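Local atomic coordinates of cobalamin (Vitamin B12) biosynthesis CbiX protein (Marinobacter aquaeolei, PDB entry 3LYH), a protein that probably acts as a metal-binding lyase of the CbiX family, whose chelatase relatives insert metal into tetrapyrroles on the way to cobalamin. Residues Q7-C21 / N37-L50. Numbering follows the deposited sequence. Where two conformers were deposited one is given.
Sequences QIILLAHGSSDARWC and NAAIAYMELAEPSL
Strands 7-12 and 38-42 pair in parallel register, I8 beside A38 through A12 beside Y42, as the two strands of a beta-alpha-beta crossover at one side of the chain's sheet. Six backbone hydrogen bonds zip them together, from I8 N to N37 O (2.8 Å) through M43 N to A12 O (2.9 Å). Beyond the strand ends, E44 reaches back across the loops. Its OE2 accepts from H13 ND1 at 2.7 Å on the syn side, the imidazole and carboxylate planes lying 41° apart, and from G14 N at 3.1 Å on the anti side, both donors tilted from the carboxylate plane. CG of E44 lies between its own backbone N and carbonyl carbon (chi1 67°), and a bend at chi2 folds the carboxylate toward H13. With an alanine in place of E44, H13 ND1 and G14 N would probably lose their shared acceptor and the imidazole would be freer to turn. G14 CA and A12 CB lie obliquely beside the Y42 ring, while the Y42 hydroxyl is hydrogen-bonded to OE2 of E25. On the face carrying I9 and A41, I9 CG2 packs tightly on L50 CD1 (3.5 Å). Helix 78-93 covers that side through L11 and L50; helix 18-34 covers A12 and I40 on the other, and strand 64-69 continues the sheet beyond strand 7-12.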
loop_
_atom_site.group_PDB
_atom_site.type_symbol
_atom_site.label_atom_id
_atom_site.label_comp_id
_atom_site.label_asym_id
_atom_site.label_seq_id
_atom_site.Cartn_x
_atom_site.Cartn_y
_atom_site.Cartn_z
ATOM N N GLN B 7 -5.645 -20.901 -7.098
ATOM C CA GLN B 7 -5.726 -19.578 -7.732
ATOM C C GLN B 7 -5.456 -18.531 -6.694
ATOM O O GLN B 7 -6.084 -18.541 -5.652
ATOM C CB GLN B 7 -7.122 -19.339 -8.308
ATOM C CG GLN B 7 -7.340 -17.940 -8.920
ATOM C CD GLN B 7 -6.679 -17.721 -10.292
ATOM O OE1 GLN B 7 -6.176 -16.611 -10.592
ATOM N NE2 GLN B 7 -6.718 -18.741 -11.136
ATOM N N ILE B 8 -4.535 -17.623 -6.981
ATOM C CA ILE B 8 -4.337 -16.430 -6.175
ATOM C C ILE B 8 -5.129 -15.290 -6.819
ATOM O O ILE B 8 -5.058 -15.056 -8.018
ATOM C CB ILE B 8 -2.851 -16.035 -6.124
ATOM C CG1 ILE B 8 -2.045 -17.051 -5.306
ATOM C CG2 ILE B 8 -2.667 -14.601 -5.582
ATOM C CD1 ILE B 8 -2.228 -16.862 -3.760
ATOM N N ILE B 9 -5.899 -14.591 -5.996
ATOM C CA ILE B 9 -6.583 -13.366 -6.378
ATOM C C ILE B 9 -5.985 -12.242 -5.554
ATOM O O ILE B 9 -6.117 -12.241 -4.314
ATOM C CB ILE B 9 -8.108 -13.439 -6.157
ATOM C CG1 ILE B 9 -8.658 -14.603 -6.946
ATOM C CG2 ILE B 9 -8.781 -12.141 -6.664
ATOM C CD1 ILE B 9 -10.167 -14.876 -6.768
ATOM N N LEU B 10 -5.342 -11.299 -6.229
ATOM C CA LEU B 10 -4.835 -10.064 -5.600
ATOM C C LEU B 10 -5.977 -9.101 -5.600
ATOM O O LEU B 10 -6.454 -8.742 -6.671
ATOM C CB LEU B 10 -3.630 -9.478 -6.316
ATOM C CG LEU B 10 -2.424 -10.387 -6.457
ATOM C CD1 LEU B 10 -1.248 -9.737 -7.197
ATOM C CD2 LEU B 10 -1.986 -10.951 -5.155
ATOM N N LEU B 11 -6.443 -8.700 -4.416
ATOM C CA LEU B 11 -7.680 -7.919 -4.299
ATOM C C LEU B 11 -7.401 -6.480 -3.957
ATOM O O LEU B 11 -6.855 -6.199 -2.908
ATOM C CB LEU B 11 -8.655 -8.508 -3.283
ATOM C CG LEU B 11 -10.049 -7.861 -3.240
ATOM C CD1 LEU B 11 -10.762 -8.105 -4.514
ATOM C CD2 LEU B 11 -10.856 -8.414 -2.036
ATOM N N ALA B 12 -7.846 -5.581 -4.869
ATOM C CA ALA B 12 -7.677 -4.105 -4.680
ATOM C C ALA B 12 -9.055 -3.411 -4.556
ATOM O O ALA B 12 -10.047 -3.966 -4.997
ATOM C CB ALA B 12 -6.882 -3.509 -5.903
ATOM N N HIS B 13 -9.144 -2.205 -3.985
ATOM C CA HIS B 13 -10.294 -1.297 -4.349
ATOM C C HIS B 13 -10.191 -0.824 -5.770
ATOM O O HIS B 13 -9.098 -0.465 -6.220
ATOM C CB HIS B 13 -10.305 -0.023 -3.493
ATOM C CG HIS B 13 -10.998 -0.166 -2.193
ATOM N ND1 HIS B 13 -12.245 -0.745 -2.076
ATOM C CD2 HIS B 13 -10.627 0.193 -0.939
ATOM C CE1 HIS B 13 -12.598 -0.765 -0.802
ATOM N NE2 HIS B 13 -11.634 -0.204 -0.093
ATOM N N GLY B 14 -11.326 -0.733 -6.459
ATOM C CA GLY B 14 -11.388 -0.182 -7.812
ATOM C C GLY B 14 -11.749 1.292 -7.791
ATOM O O GLY B 14 -12.009 1.878 -6.748
ATOM N N SER B 15 -11.807 1.864 -8.975
ATOM C CA SER B 15 -12.045 3.276 -9.115
ATOM C C SER B 15 -12.325 3.459 -10.565
ATOM O O SER B 15 -11.892 2.649 -11.402
ATOM C CB SER B 15 -10.806 4.065 -8.678
ATOM O OG SER B 15 -11.024 5.467 -8.817
ATOM N N SER B 16 -13.056 4.514 -10.881
ATOM C CA SER B 16 -13.106 4.988 -12.246
ATOM C C SER B 16 -11.814 5.740 -12.616
ATOM O O SER B 16 -11.598 6.013 -13.788
ATOM C CB SER B 16 -14.331 5.885 -12.466
ATOM O OG SER B 16 -14.263 6.989 -11.589
ATOM N N ASP B 17 -10.948 6.062 -11.640
ATOM C CA ASP B 17 -9.705 6.787 -11.920
ATOM C C ASP B 17 -8.710 5.854 -12.598
ATOM O O ASP B 17 -8.321 4.837 -12.044
ATOM C CB ASP B 17 -9.121 7.385 -10.638
ATOM C CG ASP B 17 -7.928 8.277 -10.907
ATOM O OD1 ASP B 17 -8.137 9.398 -11.457
ATOM O OD2 ASP B 17 -6.791 7.869 -10.597
ATOM N N ALA B 18 -8.340 6.199 -13.815
ATOM C CA ALA B 18 -7.439 5.382 -14.633
ATOM C C ALA B 18 -6.078 5.174 -14.002
ATOM O O ALA B 18 -5.561 4.065 -13.982
ATOM C CB ALA B 18 -7.285 6.057 -16.025
ATOM N N ARG B 19 -5.504 6.254 -13.472
ATOM C CA ARG B 19 -4.214 6.210 -12.827
ATOM C C ARG B 19 -4.203 5.276 -11.595
ATOM O O ARG B 19 -3.253 4.539 -11.396
ATOM C CB ARG B 19 -3.758 7.619 -12.417
ATOM C CG ARG B 19 -2.303 7.704 -11.996
ATOM N N TRP B 20 -5.265 5.319 -10.784
ATOM C CA TRP B 20 -5.411 4.462 -9.655
ATOM C C TRP B 20 -5.320 2.982 -10.095
ATOM O O TRP B 20 -4.526 2.202 -9.536
ATOM C CB TRP B 20 -6.762 4.750 -9.013
ATOM C CG TRP B 20 -7.129 3.842 -7.935
ATOM C CD1 TRP B 20 -7.753 2.599 -8.059
ATOM C CD2 TRP B 20 -6.912 4.050 -6.552
ATOM N NE1 TRP B 20 -7.923 2.049 -6.820
ATOM C CE2 TRP B 20 -7.453 2.933 -5.873
ATOM C CE3 TRP B 20 -6.331 5.095 -5.801
ATOM C CZ2 TRP B 20 -7.395 2.809 -4.475
ATOM C CZ3 TRP B 20 -6.297 4.985 -4.424
ATOM C CH2 TRP B 20 -6.815 3.841 -3.770
ATOM N N CYS B 21 -6.188 2.606 -11.039
ATOM C CA CYS B 21 -6.246 1.207 -11.500
ATOM C C CYS B 21 -4.915 0.759 -12.131
ATOM O O CYS B 21 -4.426 -0.353 -11.809
ATOM C CB CYS B 21 -7.396 0.984 -12.461
ATOM S SG CYS B 21 -9.010 1.206 -11.646
ATOM N N ASN B 37 -1.769 -19.063 -12.414
ATOM C CA ASN B 37 -3.075 -18.973 -11.727
ATOM C C ASN B 37 -3.103 -17.853 -10.693
ATOM O O ASN B 37 -3.438 -18.068 -9.507
ATOM C CB ASN B 37 -3.459 -20.296 -11.093
ATOM C CG ASN B 37 -3.365 -21.451 -12.086
ATOM O OD1 ASN B 37 -3.927 -21.365 -13.177
ATOM N ND2 ASN B 37 -2.612 -22.513 -11.731
ATOM N N ALA B 38 -2.682 -16.667 -11.134
ATOM C CA ALA B 38 -2.730 -15.473 -10.294
ATOM C C ALA B 38 -3.335 -14.316 -11.099
ATOM O O ALA B 38 -3.039 -14.163 -12.263
ATOM C CB ALA B 38 -1.303 -15.149 -9.694
ATOM N N ALA B 39 -4.236 -13.552 -10.457
ATOM C CA ALA B 39 -4.953 -12.474 -11.159
ATOM C C ALA B 39 -5.289 -11.357 -10.186
ATOM O O ALA B 39 -5.454 -11.617 -8.973
ATOM C CB ALA B 39 -6.218 -13.014 -11.783
ATOM N N ILE B 40 -5.363 -10.147 -10.701
ATOM C CA ILE B 40 -5.887 -9.031 -9.884
ATOM C C ILE B 40 -7.403 -8.970 -10.064
ATOM O O ILE B 40 -7.925 -9.297 -11.144
ATOM C CB ILE B 40 -5.279 -7.641 -10.255
ATOM C CG1 ILE B 40 -5.665 -6.599 -9.224
ATOM C CG2 ILE B 40 -5.646 -7.206 -11.726
ATOM C CD1 ILE B 40 -4.877 -5.323 -9.275
ATOM N N ALA B 41 -8.091 -8.607 -8.980
ATOM C CA ALA B 41 -9.519 -8.331 -9.029
ATOM C C ALA B 41 -9.778 -7.108 -8.160
ATOM O O ALA B 41 -8.995 -6.772 -7.252
ATOM C CB ALA B 41 -10.370 -9.535 -8.561
ATOM N N TYR B 42 -10.881 -6.429 -8.477
ATOM C CA TYR B 42 -11.280 -5.217 -7.806
ATOM C C TYR B 42 -12.613 -5.439 -7.058
ATOM O O TYR B 42 -13.549 -6.021 -7.582
ATOM C CB TYR B 42 -11.470 -4.095 -8.825
ATOM C CG TYR B 42 -10.188 -3.720 -9.528
ATOM C CD1 TYR B 42 -9.270 -2.919 -8.893
ATOM C CD2 TYR B 42 -9.926 -4.143 -10.830
ATOM C CE1 TYR B 42 -8.079 -2.563 -9.527
ATOM C CE2 TYR B 42 -8.737 -3.784 -11.484
ATOM C CZ TYR B 42 -7.834 -2.993 -10.814
ATOM O OH TYR B 42 -6.667 -2.617 -11.413
HETATM N N MSE B 43 -12.644 -4.964 -5.830
HETATM C CA MSE B 43 -13.805 -5.078 -4.939
HETATM C C MSE B 43 -15.044 -4.386 -5.544
HETATM O O MSE B 43 -16.151 -4.876 -5.406
HETATM C CB MSE B 43 -13.432 -4.497 -3.562
HETATM C CG MSE B 43 -14.332 -4.867 -2.354
HETATM SE SE MSE B 43 -13.530 -4.244 -0.696
HETATM C CE MSE B 43 -11.820 -4.503 -1.404
ATOM N N GLU B 44 -14.825 -3.258 -6.229
ATOM C CA GLU B 44 -15.890 -2.532 -6.889
ATOM C C GLU B 44 -15.381 -1.587 -7.947
ATOM O O GLU B 44 -14.185 -1.351 -8.037
ATOM C CB GLU B 44 -16.639 -1.685 -5.865
ATOM C CG GLU B 44 -15.814 -0.553 -5.270
ATOM C CD GLU B 44 -14.892 -1.039 -4.211
ATOM O OE1 GLU B 44 -15.429 -1.577 -3.242
ATOM O OE2 GLU B 44 -13.641 -0.923 -4.358
ATOM N N LEU B 45 -16.312 -0.989 -8.696
ATOM C CA LEU B 45 -16.071 0.117 -9.652
ATOM C C LEU B 45 -15.167 -0.142 -10.875
ATOM O O LEU B 45 -15.095 0.701 -11.788
ATOM C CB LEU B 45 -15.577 1.366 -8.927
ATOM C CG LEU B 45 -16.463 1.897 -7.801
ATOM C CD1 LEU B 45 -15.694 2.958 -6.996
ATOM C CD2 LEU B 45 -17.771 2.440 -8.319
ATOM N N ALA B 46 -14.453 -1.261 -10.900
ATOM C CA ALA B 46 -13.589 -1.602 -12.026
ATOM C C ALA B 46 -13.690 -3.092 -12.292
ATOM O O ALA B 46 -14.017 -3.858 -11.383
ATOM C CB ALA B 46 -12.123 -1.189 -11.744
ATOM N N GLU B 47 -13.397 -3.494 -13.528
ATOM C CA GLU B 47 -13.356 -4.921 -13.879
ATOM C C GLU B 47 -11.882 -5.325 -13.991
ATOM O O GLU B 47 -11.016 -4.500 -14.313
ATOM C CB GLU B 47 -14.150 -5.280 -15.154
ATOM C CG GLU B 47 -15.720 -5.428 -15.002
ATOM C CD GLU B 47 -16.264 -6.613 -14.113
ATOM O OE1 GLU B 47 -15.881 -7.820 -14.284
ATOM O OE2 GLU B 47 -17.158 -6.316 -13.264
ATOM N N PRO B 48 -11.584 -6.594 -13.707
ATOM C CA PRO B 48 -12.531 -7.646 -13.351
ATOM C C PRO B 48 -12.875 -7.669 -11.869
ATOM O O PRO B 48 -12.040 -7.373 -11.005
ATOM C CB PRO B 48 -11.807 -8.926 -13.760
ATOM C CG PRO B 48 -10.393 -8.584 -13.566
ATOM C CD PRO B 48 -10.210 -7.103 -13.714
ATOM N N SER B 49 -14.128 -8.011 -11.589
ATOM C CA SER B 49 -14.627 -8.181 -10.248
ATOM C C SER B 49 -14.129 -9.519 -9.720
ATOM O O SER B 49 -13.614 -10.353 -10.484
ATOM C CB SER B 49 -16.163 -8.216 -10.244
ATOM O OG SER B 49 -16.628 -9.332 -10.989
ATOM N N LEU B 50 -14.313 -9.726 -8.427
ATOM C CA LEU B 50 -14.029 -11.043 -7.805
ATOM C C LEU B 50 -14.880 -12.175 -8.410
ATOM O O LEU B 50 -14.395 -13.287 -8.635
ATOM C CB LEU B 50 -14.206 -10.939 -6.289
ATOM C CG LEU B 50 -13.523 -11.869 -5.307
ATOM C CD1 LEU B 50 -12.023 -11.766 -5.424
ATOM C CD2 LEU B 50 -13.941 -11.460 -3.910
#